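Local coordinates for protein Hsp70/Hsp90 co-chaperone CNS1 (Saccharomyces cerevisiae, PDB 6HFM) that acts as a co-chaperone of Hsp90 and Hsp70, stimulating the Hsp70 ATPase, and linking Hsp90 to translation elongation; this chain carries its C-terminal wheel domain, at residues 14-19 with 120-125; 44-49 with 68-73; 103-108 with 130-135; 7-12 with 35-40; 18-23 with 135-140. One frame throughout, in Å; residues are numbered along the deposited sequence. Where two conformers were deposited one is given.

Contact 1: residues 14-19 with 120-125; sequences TLRNIT and TFHDIL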
# COMPACT_ATOMS: atom_id res chain seq x y z
N THR A 14 15.57 5.01 6.74
CA THR A 14 15.50 5.29 8.17
C THR A 14 15.22 6.78 8.42
O THR A 14 14.49 7.14 9.34
CB THR A 14 16.78 4.85 8.91
OG1 THR A 14 17.07 3.48 8.59
CG2 THR A 14 16.62 4.97 10.42
N LEU A 15 15.81 7.65 7.59
CA LEU A 15 15.52 9.09 7.67
C LEU A 15 14.03 9.37 7.47
O LEU A 15 13.44 10.21 8.15
CB LEU A 15 16.32 9.88 6.63
CG LEU A 15 16.08 11.39 6.58
CD1 LEU A 15 16.63 12.06 7.83
CD2 LEU A 15 16.70 11.98 5.33
N ARG A 16 13.43 8.63 6.54
CA ARG A 16 11.99 8.71 6.24
C ARG A 16 11.08 8.00 7.26
O ARG A 16 9.87 7.96 7.07
CB ARG A 16 11.74 8.14 4.84
CG ARG A 16 12.26 8.98 3.68
CD ARG A 16 12.25 8.18 2.40
NE ARG A 16 12.45 8.96 1.18
CZ ARG A 16 13.62 9.42 0.74
NH1 ARG A 16 14.74 9.27 1.45
NH2 ARG A 16 13.65 10.10 -0.41
N ASN A 17 11.68 7.43 8.32
CA ASN A 17 10.96 6.74 9.40
C ASN A 17 10.07 5.59 8.90
O ASN A 17 9.01 5.33 9.45
CB ASN A 17 10.14 7.74 10.22
CG ASN A 17 9.72 7.19 11.57
OD1 ASN A 17 10.45 6.41 12.19
ND2 ASN A 17 8.53 7.57 12.03
N ILE A 18 10.54 4.88 7.87
CA ILE A 18 9.75 3.80 7.25
C ILE A 18 9.88 2.52 8.07
O ILE A 18 10.99 2.05 8.36
CB ILE A 18 10.17 3.55 5.78
CG1 ILE A 18 9.79 4.75 4.92
CG2 ILE A 18 9.49 2.29 5.22
CD1 ILE A 18 10.45 4.78 3.56
N THR A 19 8.73 1.96 8.45
CA THR A 19 8.65 0.64 9.07
C THR A 19 8.44 -0.39 7.96
O THR A 19 7.56 -0.20 7.13
CB THR A 19 7.46 0.60 10.05
OG1 THR A 19 7.57 1.67 11.00
CG2 THR A 19 7.39 -0.73 10.79
N THR A 120 0.29 12.19 0.57
CA THR A 120 1.30 11.43 -0.16
C THR A 120 1.69 10.18 0.63
O THR A 120 1.56 10.13 1.85
CB THR A 120 2.58 12.25 -0.39
OG1 THR A 120 3.17 12.58 0.87
CG2 THR A 120 2.29 13.52 -1.20
N PHE A 121 2.17 9.16 -0.09
CA PHE A 121 2.65 7.96 0.59
C PHE A 121 3.87 8.27 1.47
O PHE A 121 4.00 7.69 2.55
CB PHE A 121 2.89 6.83 -0.41
CG PHE A 121 1.61 6.27 -0.96
CD1 PHE A 121 0.77 5.49 -0.14
CD2 PHE A 121 1.21 6.54 -2.26
CE1 PHE A 121 -0.43 4.99 -0.63
CE2 PHE A 121 0.00 6.03 -2.75
CZ PHE A 121 -0.81 5.26 -1.93
N HIS A 122 4.72 9.21 1.05
CA HIS A 122 5.82 9.69 1.89
C HIS A 122 5.31 10.12 3.27
O HIS A 122 5.85 9.71 4.29
CB HIS A 122 6.56 10.87 1.23
CG HIS A 122 7.58 11.53 2.13
ND1 HIS A 122 7.29 12.62 2.91
CD2 HIS A 122 8.88 11.22 2.37
CE1 HIS A 122 8.36 12.98 3.59
NE2 HIS A 122 9.34 12.14 3.28
N ASP A 123 4.27 10.96 3.28
CA ASP A 123 3.74 11.48 4.54
C ASP A 123 3.08 10.41 5.40
O ASP A 123 3.25 10.41 6.62
CB ASP A 123 2.80 12.67 4.29
CG ASP A 123 3.54 13.94 3.85
OD1 ASP A 123 4.80 13.95 3.82
OD2 ASP A 123 2.87 14.94 3.55
N ILE A 124 2.36 9.47 4.78
CA ILE A 124 1.75 8.35 5.51
C ILE A 124 2.80 7.46 6.18
O ILE A 124 2.66 7.11 7.35
CB ILE A 124 0.82 7.51 4.60
CG1 ILE A 124 -0.40 8.35 4.21
CG2 ILE A 124 0.39 6.21 5.28
CD1 ILE A 124 -1.19 7.79 3.05
N LEU A 125 3.85 7.11 5.44
CA LEU A 125 4.89 6.22 5.97
C LEU A 125 5.81 6.90 6.99
O LEU A 125 6.43 6.20 7.80
CB LEU A 125 5.74 5.63 4.82
CG LEU A 125 5.03 4.78 3.75
CD1 LEU A 125 6.02 4.33 2.68
CD2 LEU A 125 4.31 3.59 4.33
O HOH W 1 8.22 8.13 4.25
O HOH W 2 6.32 3.41 7.90
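With its CG1 branch anti to the carbonyl carbon (chi1 -68°), I18 lies against L125, and CG1 reaches L125 CB at 4.1 Å, the two side chains running obliquely past each other. R16 and H122 make the second side-chain meeting. H122 CG lies anti to the backbone N (chi1 172°), which swings the ring out toward R16, and R16 CG sits 4.3 Å from H122 CD2, near the ring plane at the edge. On its other flank H122 ND1 donates to D123 OD1 over 3.0 Å, on the anti side of the carboxylate, and this bond should hold the ring's rotation.

No direct hydrogen bond joins the segments; water takes that role. One molecule donates to R16 O and, at 2.8 Å, to H122 O; another accepts from T19 N and donates to L125 O. N17 O and L125 O, both acceptors, come within 3.2 Å of each other. Since N17 and L125 belong to the magnesium site, that approach is consistent with both carbonyls facing the cation. N17 leaves the helix in a Schellman motif, with positive phi.

The contact thus joins the loop that follows helix 4-15 to helix 121-126. L47 of strand 47-55 packs on R16 and I18, while L134 of strand 134-135 touches I18 and L125.

Contact 2: residues 44-49 with 68-73; sequences ESQLIY and SELTTV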
# COMPACT_ATOMS: atom_id res chain seq x y z
N GLU A 44 17.62 12.52 -1.16
CA GLU A 44 16.48 13.42 -1.41
C GLU A 44 15.64 13.07 -2.62
O GLU A 44 14.53 13.58 -2.76
CB GLU A 44 16.95 14.85 -1.70
CG GLU A 44 17.43 15.68 -0.53
CD GLU A 44 17.41 17.16 -0.88
OE1 GLU A 44 17.72 17.53 -2.05
OE2 GLU A 44 17.05 17.95 0.00
N SER A 45 16.20 12.28 -3.54
CA SER A 45 15.47 11.90 -4.74
C SER A 45 14.28 11.02 -4.36
O SER A 45 14.19 10.55 -3.22
CB SER A 45 16.38 11.21 -5.76
OG SER A 45 16.84 9.95 -5.33
N GLN A 46 13.36 10.83 -5.30
CA GLN A 46 12.12 10.12 -5.00
C GLN A 46 12.37 8.64 -4.75
O GLN A 46 12.97 7.96 -5.58
CB GLN A 46 11.10 10.30 -6.12
CG GLN A 46 10.65 11.74 -6.29
CD GLN A 46 9.79 11.95 -7.53
OE1 GLN A 46 8.91 11.14 -7.84
NE2 GLN A 46 10.04 13.05 -8.24
N LEU A 47 11.95 8.17 -3.58
CA LEU A 47 11.88 6.74 -3.29
C LEU A 47 10.73 6.12 -4.08
O LEU A 47 9.62 6.64 -4.08
CB LEU A 47 11.69 6.52 -1.79
CG LEU A 47 11.71 5.08 -1.27
CD1 LEU A 47 13.04 4.40 -1.55
CD2 LEU A 47 11.40 5.05 0.22
N ILE A 48 11.02 5.01 -4.74
CA ILE A 48 10.07 4.33 -5.62
C ILE A 48 9.90 2.89 -5.11
O ILE A 48 10.90 2.18 -4.96
CB ILE A 48 10.58 4.31 -7.08
CG1 ILE A 48 10.72 5.75 -7.61
CG2 ILE A 48 9.63 3.54 -7.98
CD1 ILE A 48 11.61 5.87 -8.83
N TYR A 49 8.66 2.48 -4.86
CA TYR A 49 8.36 1.12 -4.38
C TYR A 49 7.17 0.52 -5.14
O TYR A 49 6.36 1.26 -5.69
CB TYR A 49 8.11 1.06 -2.86
CG TYR A 49 7.66 2.35 -2.18
CD1 TYR A 49 6.50 3.00 -2.57
CD2 TYR A 49 8.38 2.89 -1.10
CE1 TYR A 49 6.08 4.16 -1.94
CE2 TYR A 49 7.97 4.05 -0.46
CZ TYR A 49 6.81 4.68 -0.89
OH TYR A 49 6.39 5.83 -0.25
N SER A 68 5.93 6.23 -7.00
CA SER A 68 6.74 7.22 -6.28
C SER A 68 6.11 7.57 -4.94
O SER A 68 4.89 7.71 -4.84
CB SER A 68 6.89 8.51 -7.09
OG SER A 68 7.44 9.54 -6.28
N GLU A 69 6.95 7.78 -3.92
CA GLU A 69 6.50 8.26 -2.61
C GLU A 69 5.76 9.61 -2.65
O GLU A 69 5.00 9.92 -1.75
CB GLU A 69 7.69 8.39 -1.65
CG GLU A 69 8.67 9.50 -2.01
CD GLU A 69 9.88 9.55 -1.12
OE1 GLU A 69 9.83 9.06 0.03
OE2 GLU A 69 10.91 10.10 -1.57
N LEU A 70 6.02 10.43 -3.67
CA LEU A 70 5.32 11.71 -3.83
C LEU A 70 3.93 11.59 -4.46
O LEU A 70 3.20 12.59 -4.54
CB LEU A 70 6.18 12.69 -4.65
CG LEU A 70 7.55 13.04 -4.06
CD1 LEU A 70 8.22 14.06 -4.97
CD2 LEU A 70 7.46 13.58 -2.64
N THR A 71 3.56 10.40 -4.91
CA THR A 71 2.20 10.12 -5.39
C THR A 71 1.20 10.23 -4.23
O THR A 71 1.48 9.75 -3.12
CB THR A 71 2.11 8.69 -5.97
OG1 THR A 71 3.15 8.48 -6.92
CG2 THR A 71 0.77 8.46 -6.66
N THR A 72 0.06 10.88 -4.47
CA THR A 72 -1.01 10.91 -3.47
C THR A 72 -1.89 9.67 -3.57
O THR A 72 -1.92 8.99 -4.59
CB THR A 72 -1.92 12.15 -3.60
OG1 THR A 72 -2.61 12.13 -4.86
CG2 THR A 72 -1.11 13.44 -3.44
N VAL A 73 -2.61 9.41 -2.49
CA VAL A 73 -3.57 8.30 -2.46
C VAL A 73 -4.58 8.46 -3.60
O VAL A 73 -4.83 7.51 -4.35
CB VAL A 73 -4.26 8.20 -1.08
CG1 VAL A 73 -5.43 7.23 -1.11
CG2 VAL A 73 -3.24 7.80 -0.00
O HOH W 3 11.55 12.62 -2.54
O HOH W 4 8.37 7.16 1.53
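A side chain takes over a strand-pairing bond here: L47 N donates to the carboxylate of E69, with L47 N to E69 OE2 at 3.0 Å and an almost straight N-H...O angle of 174°. The donor stands above the carboxylate plane, 67° out of it. E69 CG lies between its backbone N and carbonyl carbon (chi1 69°) and the chain beyond is extended, which curls the acid back along L47. The reverse bond is ordinary backbone, E69 N to L47 O at 2.9 Å, so L47 is held at both its N and its O by one residue.

Beside it, S68 OG donates to Q46 OE1 over 2.7 Å and accepts from L70 N, an ST turn. Q46 CG meets L70 CD1 at 3.6 Å, the two chains crossing at about a right angle. An alanine in place of Q46 would probably leave the S68 hydroxyl without its acceptor and open a gap beside L70. Y49 OH touches E69 CB at 3.2 Å, and a water lying in the plane of the Y49 ring links that hydroxyl to E69 OE1, which also forms a salt bridge with R16.

I48 and S68 form an antiparallel non-hydrogen-bonded pair where strands 47-55 and 60-68 part. Strand 36-37 borders the other edge of 47-55 here, and helix 121-126 sets F121 and L125 on Y49.

Contact 3: residues 103-108 with 130-135; sequences VFMETK and PDVPLF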
# COMPACT_ATOMS: atom_id res chain seq x y z
N VAL A 103 -9.92 4.13 0.99
CA VAL A 103 -8.64 3.42 0.94
C VAL A 103 -8.19 3.14 2.37
O VAL A 103 -8.16 4.05 3.20
CB VAL A 103 -7.55 4.25 0.22
CG1 VAL A 103 -6.26 3.44 0.08
CG2 VAL A 103 -8.04 4.69 -1.16
N PHE A 104 -7.87 1.88 2.65
CA PHE A 104 -7.39 1.44 3.95
C PHE A 104 -5.99 0.85 3.85
O PHE A 104 -5.60 0.30 2.82
CB PHE A 104 -8.35 0.43 4.58
CG PHE A 104 -9.73 0.99 4.81
CD1 PHE A 104 -10.02 1.69 5.97
CD2 PHE A 104 -10.72 0.84 3.85
CE1 PHE A 104 -11.28 2.23 6.18
CE2 PHE A 104 -11.98 1.37 4.05
CZ PHE A 104 -12.27 2.07 5.22
N MET A 105 -5.22 1.02 4.92
CA MET A 105 -3.89 0.42 5.05
C MET A 105 -3.75 -0.21 6.43
O MET A 105 -4.33 0.28 7.40
CB MET A 105 -2.81 1.47 4.83
CG MET A 105 -2.84 2.06 3.42
SD MET A 105 -1.63 3.36 3.08
CE MET A 105 -0.15 2.39 2.89
N GLU A 106 -2.98 -1.29 6.49
CA GLU A 106 -2.73 -1.99 7.74
C GLU A 106 -1.68 -1.23 8.56
O GLU A 106 -0.72 -0.69 8.01
CB GLU A 106 -2.26 -3.42 7.45
CG GLU A 106 -2.11 -4.31 8.67
CD GLU A 106 -1.71 -5.74 8.33
OE1 GLU A 106 -1.98 -6.21 7.19
OE2 GLU A 106 -1.15 -6.42 9.21
N THR A 107 -1.87 -1.20 9.88
CA THR A 107 -0.91 -0.55 10.79
C THR A 107 0.02 -1.58 11.42
O THR A 107 -0.20 -2.79 11.29
CB THR A 107 -1.64 0.23 11.91
OG1 THR A 107 -2.39 -0.67 12.72
CG2 THR A 107 -2.56 1.29 11.33
N LYS A 108 1.05 -1.12 12.12
CA LYS A 108 1.98 -2.04 12.79
C LYS A 108 1.25 -2.92 13.81
O LYS A 108 1.62 -4.08 13.99
CB LYS A 108 3.14 -1.28 13.46
CG LYS A 108 4.28 -2.21 13.86
CD LYS A 108 5.46 -1.47 14.47
CE LYS A 108 6.49 -2.45 14.99
NZ LYS A 108 7.64 -1.76 15.64
N PRO A 130 -0.12 7.50 13.50
CA PRO A 130 -0.18 6.03 13.35
C PRO A 130 0.96 5.45 12.50
O PRO A 130 1.35 6.06 11.50
CB PRO A 130 -1.52 5.79 12.66
CG PRO A 130 -1.85 7.09 12.00
CD PRO A 130 -1.21 8.18 12.79
N ASP A 131 1.45 4.28 12.91
CA ASP A 131 2.59 3.62 12.27
C ASP A 131 2.07 2.72 11.15
O ASP A 131 1.51 1.65 11.43
CB ASP A 131 3.37 2.82 13.33
CG ASP A 131 4.75 2.35 12.84
OD1 ASP A 131 5.11 2.56 11.66
OD2 ASP A 131 5.48 1.76 13.67
N VAL A 132 2.24 3.16 9.91
CA VAL A 132 1.74 2.46 8.72
C VAL A 132 2.94 1.90 7.94
O VAL A 132 3.67 2.68 7.31
CB VAL A 132 0.92 3.42 7.82
CG1 VAL A 132 0.46 2.73 6.54
CG2 VAL A 132 -0.28 3.96 8.59
N PRO A 133 3.15 0.56 7.98
CA PRO A 133 4.35 0.00 7.33
C PRO A 133 4.26 -0.33 5.85
O PRO A 133 3.16 -0.49 5.29
CB PRO A 133 4.60 -1.31 8.11
CG PRO A 133 3.63 -1.32 9.23
CD PRO A 133 2.49 -0.45 8.82
N LEU A 134 5.43 -0.46 5.22
CA LEU A 134 5.58 -1.27 4.03
C LEU A 134 5.52 -2.75 4.44
O LEU A 134 5.87 -3.11 5.57
CB LEU A 134 6.92 -0.99 3.33
CG LEU A 134 7.16 0.40 2.74
CD1 LEU A 134 8.56 0.47 2.16
CD2 LEU A 134 6.12 0.72 1.68
N PHE A 135 5.04 -3.58 3.52
CA PHE A 135 5.03 -5.02 3.67
C PHE A 135 5.91 -5.60 2.56
O PHE A 135 5.62 -5.39 1.38
CB PHE A 135 3.60 -5.57 3.65
CG PHE A 135 2.84 -5.28 4.92
CD1 PHE A 135 2.83 -6.20 5.96
CD2 PHE A 135 2.20 -4.07 5.10
CE1 PHE A 135 2.16 -5.93 7.15
CE2 PHE A 135 1.54 -3.78 6.28
CZ PHE A 135 1.52 -4.71 7.31
O HOH W 5 0.32 -0.65 5.54
O HOH W 6 7.96 0.88 14.26
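Where strand 101-106 runs out of the mixed sheet of the wheel domain, E106 to K108 meet the loop D131-P133 that leads into strand 134-135. The two touching runs lie 104° apart end to end, so they cross instead of pairing. One direct hydrogen bond fastens them: K108 N to D131 O, 2.9 Å, nearly in line with the carbonyl.

M105 and V132 meet on the buried side. M105 is bent at chi3 (77°), which turns its methyl back so that M105 CE lies 3.7 Å from V132 CG1. P133 CD comes up to E106 O at 3.3 Å. E106 itself is extended, with CG anti to its backbone N, and crosses F135 at about a right angle: E106 CD approaches F135 CZ at 3.5 Å, carboxylate and ring planes 42° apart. A water in the plane of the F135 ring lies within hydrogen-bonding distance of E106 O and P133 O.

K108 passes beside D131, its CD 3.3 Å from D131 OD2. The ammonium ends 4.6 Å from that oxygen, beyond a salt bridge, and a water spans the two groups. D131 OD1 is hydrogen-bonded to T19 OG1, and the D131 side chain lies about 3 Å from the bound magnesium.

The E106 acid pressed on the F135 ring is buried, yet K140, R164 and R165 all form salt bridges with it, which would probably stabilise its ionised form.

Contact 4: residues 7-12 with 35-40; sequences IMLESA and IRLEDP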
# COMPACT_ATOMS: atom_id res chain seq x y z
N ILE A 7 23.62 0.61 1.25
CA ILE A 7 23.74 1.36 2.50
C ILE A 7 23.06 2.74 2.38
O ILE A 7 22.45 3.21 3.34
CB ILE A 7 25.21 1.47 2.97
CG1 ILE A 7 25.78 0.08 3.31
CG2 ILE A 7 25.35 2.39 4.18
CD1 ILE A 7 25.21 -0.59 4.55
N MET A 8 23.17 3.38 1.22
CA MET A 8 22.48 4.66 0.99
C MET A 8 20.97 4.50 1.10
O MET A 8 20.30 5.33 1.72
CB MET A 8 22.81 5.24 -0.39
CG MET A 8 22.11 6.56 -0.70
SD MET A 8 22.54 7.90 0.43
CE MET A 8 24.15 8.30 -0.23
N LEU A 9 20.43 3.45 0.47
CA LEU A 9 18.99 3.21 0.53
C LEU A 9 18.51 2.99 1.96
O LEU A 9 17.50 3.57 2.37
CB LEU A 9 18.61 2.00 -0.33
CG LEU A 9 17.13 1.63 -0.41
CD1 LEU A 9 16.29 2.79 -0.94
CD2 LEU A 9 16.94 0.40 -1.29
N GLU A 10 19.24 2.17 2.72
CA GLU A 10 18.93 1.92 4.14
C GLU A 10 18.93 3.22 4.95
O GLU A 10 17.99 3.47 5.71
CB GLU A 10 19.93 0.93 4.75
CG GLU A 10 19.76 -0.51 4.28
CD GLU A 10 20.85 -1.45 4.79
OE1 GLU A 10 20.86 -2.63 4.36
OE2 GLU A 10 21.70 -1.03 5.61
N SER A 11 19.98 4.02 4.79
CA SER A 11 20.10 5.30 5.51
C SER A 11 19.00 6.29 5.10
O SER A 11 18.49 7.04 5.94
CB SER A 11 21.48 5.92 5.27
OG SER A 11 22.51 5.08 5.77
N ALA A 12 18.63 6.27 3.82
CA ALA A 12 17.56 7.12 3.30
C ALA A 12 16.17 6.70 3.80
O ALA A 12 15.32 7.56 4.05
CB ALA A 12 17.58 7.11 1.78
N ILE A 35 12.94 -1.91 -4.98
CA ILE A 35 12.71 -0.65 -4.27
C ILE A 35 14.00 0.14 -4.45
O ILE A 35 15.09 -0.43 -4.36
CB ILE A 35 12.35 -0.87 -2.77
CG1 ILE A 35 12.15 0.48 -2.04
CG2 ILE A 35 13.38 -1.73 -2.05
CD1 ILE A 35 11.50 0.36 -0.68
N ARG A 36 13.89 1.43 -4.77
CA ARG A 36 15.08 2.23 -5.08
C ARG A 36 14.83 3.73 -4.96
O ARG A 36 13.69 4.19 -5.06
CB ARG A 36 15.58 1.92 -6.50
CG ARG A 36 14.70 2.44 -7.62
CD ARG A 36 15.20 1.98 -8.98
NE ARG A 36 14.86 2.94 -10.03
CZ ARG A 36 13.65 3.10 -10.56
NH1 ARG A 36 12.61 2.37 -10.14
NH2 ARG A 36 13.46 4.00 -11.52
N LEU A 37 15.92 4.47 -4.75
CA LEU A 37 15.94 5.91 -4.96
C LEU A 37 16.11 6.18 -6.44
O LEU A 37 16.93 5.52 -7.10
CB LEU A 37 17.11 6.54 -4.19
CG LEU A 37 17.00 6.48 -2.66
CD1 LEU A 37 18.36 6.74 -2.01
CD2 LEU A 37 15.97 7.48 -2.16
N GLU A 38 15.36 7.14 -6.97
CA GLU A 38 15.42 7.49 -8.39
C GLU A 38 16.85 7.82 -8.81
O GLU A 38 17.31 7.39 -9.87
CB GLU A 38 14.47 8.65 -8.72
CG GLU A 38 14.23 8.84 -10.20
CD GLU A 38 13.03 9.71 -10.51
OE1 GLU A 38 12.51 9.59 -11.65
OE2 GLU A 38 12.60 10.51 -9.65
N ASP A 39 17.56 8.57 -7.97
CA ASP A 39 19.00 8.81 -8.11
C ASP A 39 19.68 8.06 -6.97
O ASP A 39 19.59 8.49 -5.83
CB ASP A 39 19.31 10.31 -8.04
CG ASP A 39 18.80 11.08 -9.25
OD1 ASP A 39 18.93 12.32 -9.26
OD2 ASP A 39 18.29 10.45 -10.20
N PRO A 40 20.35 6.92 -7.27
CA PRO A 40 20.79 6.03 -6.18
C PRO A 40 21.74 6.62 -5.13
O PRO A 40 21.77 6.12 -4.01
CB PRO A 40 21.50 4.89 -6.92
CG PRO A 40 20.97 4.93 -8.30
CD PRO A 40 20.68 6.36 -8.59
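M8 is the first residue of the helical run 7-12 to reach the 35-40 segment. Its CG, anti to the backbone N (chi1 179°), settles 3.4 Å from P40 O and 4.0 Å from L37 CD1. The chain then folds at chi2 and chi3, and it is the methylene that does the touching, crossing L37 at about a right angle.

Next, L9 fits its two methyls to different neighbours. L9 CD1 lies 4.1 Å from L37 CG, the two leucines sliding past each other in opposite directions, while L9 CD2 reaches back to I35 O at 3.7 Å and to I35 CG2 at 4.2 Å. The side chains of L9 and I35 both also touch L47 of strand 47-55, which extends the apolar layer beyond this pair of segments.

One turn after M8, A12 closes the patch: A12 CB is 3.9 Å from L37 CD1. That single methyl of L37 therefore touches both M8 and A12, residues i and i+4 of one helical face. R36, by contrast, turns its CB away from the helix and forms a salt bridge with E66.

No hydrogen bond crosses between the segments. The contact is mainly apolar, with methyl and methylene groups meeting at van der Waals distances and carbons also resting on the P40 and I35 carbonyl oxygens, so the fit probably depends more on side-chain shape than on directional bonds.

Contact 5: residues 18-23 with 135-140; sequences ITNIKT and FDNALK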
# COMPACT_ATOMS: atom_id res chain seq x y z
N ILE A 18 10.54 4.88 7.87
CA ILE A 18 9.75 3.80 7.25
C ILE A 18 9.88 2.52 8.07
O ILE A 18 10.99 2.05 8.36
CB ILE A 18 10.17 3.55 5.78
CG1 ILE A 18 9.79 4.75 4.92
CG2 ILE A 18 9.49 2.29 5.22
CD1 ILE A 18 10.45 4.78 3.56
N THR A 19 8.73 1.96 8.45
CA THR A 19 8.65 0.64 9.07
C THR A 19 8.44 -0.39 7.96
O THR A 19 7.56 -0.20 7.13
CB THR A 19 7.46 0.60 10.05
OG1 THR A 19 7.57 1.67 11.00
CG2 THR A 19 7.39 -0.73 10.79
N ASN A 20 9.24 -1.46 7.95
CA ASN A 20 9.03 -2.57 7.00
C ASN A 20 8.73 -3.85 7.76
O ASN A 20 9.46 -4.23 8.67
CB ASN A 20 10.24 -2.79 6.08
CG ASN A 20 9.99 -3.86 5.04
OD1 ASN A 20 8.93 -3.89 4.40
ND2 ASN A 20 10.96 -4.76 4.87
N ILE A 21 7.65 -4.52 7.35
CA ILE A 21 7.25 -5.80 7.93
C ILE A 21 7.44 -6.89 6.88
O ILE A 21 6.85 -6.82 5.80
CB ILE A 21 5.77 -5.77 8.38
CG1 ILE A 21 5.52 -4.70 9.46
CG2 ILE A 21 5.31 -7.15 8.87
CD1 ILE A 21 6.32 -4.87 10.74
N LYS A 22 8.24 -7.91 7.20
CA LYS A 22 8.41 -9.06 6.31
C LYS A 22 7.33 -10.10 6.59
O LYS A 22 6.99 -10.35 7.76
CB LYS A 22 9.82 -9.64 6.44
CG LYS A 22 10.86 -8.69 5.87
CD LYS A 22 12.28 -9.16 6.11
CE LYS A 22 13.26 -8.10 5.62
NZ LYS A 22 14.66 -8.58 5.66
N THR A 23 6.78 -10.68 5.52
CA THR A 23 5.73 -11.70 5.62
C THR A 23 6.29 -13.04 5.15
O THR A 23 7.29 -13.10 4.44
CB THR A 23 4.45 -11.31 4.83
OG1 THR A 23 4.70 -11.32 3.42
CG2 THR A 23 3.95 -9.94 5.26
N PHE A 135 5.04 -3.58 3.52
CA PHE A 135 5.03 -5.02 3.67
C PHE A 135 5.91 -5.60 2.56
O PHE A 135 5.62 -5.39 1.38
CB PHE A 135 3.60 -5.57 3.65
CG PHE A 135 2.84 -5.28 4.92
CD1 PHE A 135 2.83 -6.20 5.96
CD2 PHE A 135 2.20 -4.07 5.10
CE1 PHE A 135 2.16 -5.93 7.15
CE2 PHE A 135 1.54 -3.78 6.28
CZ PHE A 135 1.52 -4.71 7.31
N ASP A 136 7.00 -6.26 2.94
CA ASP A 136 7.97 -6.81 1.98
C ASP A 136 8.50 -5.72 1.03
O ASP A 136 8.63 -5.94 -0.17
CB ASP A 136 7.33 -7.98 1.22
CG ASP A 136 6.73 -9.01 2.16
OD1 ASP A 136 7.51 -9.63 2.91
OD2 ASP A 136 5.49 -9.18 2.16
N ASN A 137 8.79 -4.55 1.61
CA ASN A 137 9.30 -3.38 0.88
C ASN A 137 8.39 -2.92 -0.26
O ASN A 137 8.85 -2.42 -1.28
CB ASN A 137 10.75 -3.61 0.40
CG ASN A 137 11.79 -3.28 1.46
OD1 ASN A 137 11.57 -2.46 2.36
ND2 ASN A 137 12.95 -3.92 1.35
N ALA A 138 7.08 -3.05 -0.04
CA ALA A 138 6.07 -2.62 -1.00
C ALA A 138 4.84 -2.07 -0.28
O ALA A 138 4.54 -2.45 0.86
CB ALA A 138 5.67 -3.77 -1.91
N LEU A 139 4.13 -1.15 -0.94
CA LEU A 139 2.85 -0.68 -0.45
C LEU A 139 1.82 -1.81 -0.51
O LEU A 139 1.89 -2.66 -1.40
CB LEU A 139 2.33 0.50 -1.28
CG LEU A 139 3.14 1.80 -1.21
CD1 LEU A 139 2.69 2.75 -2.31
CD2 LEU A 139 3.03 2.43 0.17
N LYS A 140 0.91 -1.82 0.45
CA LYS A 140 -0.28 -2.67 0.40
C LYS A 140 -1.47 -1.80 0.80
O LYS A 140 -1.50 -1.25 1.90
CB LYS A 140 -0.13 -3.87 1.34
CG LYS A 140 -1.34 -4.80 1.37
CD LYS A 140 -1.04 -6.14 2.04
CE LYS A 140 -0.62 -6.02 3.50
NZ LYS A 140 -1.62 -5.44 4.45
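D136 faces T23 through its carboxylate, although its CB starts out pointing away from the 18-23 segment. From CB, chi1 of -52° sets CG anti to the carbonyl carbon and swings the acid back. OD1 then takes T23 N at 2.9 Å, nearly straight (171°) and on its syn side, while OD2 takes T23 OG1 at 2.6 Å through its syn lone pair. A leucine in place of D136 would probably leave both T23 donors without their acceptor and free the T23 hydroxyl to turn.

D136 N donates to I21 O at 2.9 Å beside the parallel bridge of I21 with F135, and N137 N donates to N20 OD1 at 2.9 Å; the N20 and N137 amides lie 12° from parallel. I21 CG2 packs 3.8 Å from F135 CE1.

D136 and N137, both with left-handed backbone angles, make the tight turn between strands 134-135 and 139-145, F135 N bonding to A138 O; strand 20-21 docks on it. Two hydrogen bonds on one carboxylate would probably lower its pKa.

How the contacts relate
From the N terminus, helix 4-15 first closes a short loop through contact 4, onto strand 36-37. Contact 2 follows in series, joining the start of strand 47-55 to the end of strand 60-68; backbone bonds between 36-37 and 47-55 tie it to contact 4. Contact 1 leaves from the end of helix 4-15 and closes only at helix 121-126, enclosing contact 2 and crossing contacts 4 and 3. Contact 3 links strand 101-106 to 130-135. Contact 5, sharing I18 and T19 with contact 1, spans the widest loop, encloses contacts 2 and 3 and crosses contact 4. The N-terminal 7-23 region is thereby tied to strand 36-37, helix 121-126 and the 135-140 turn.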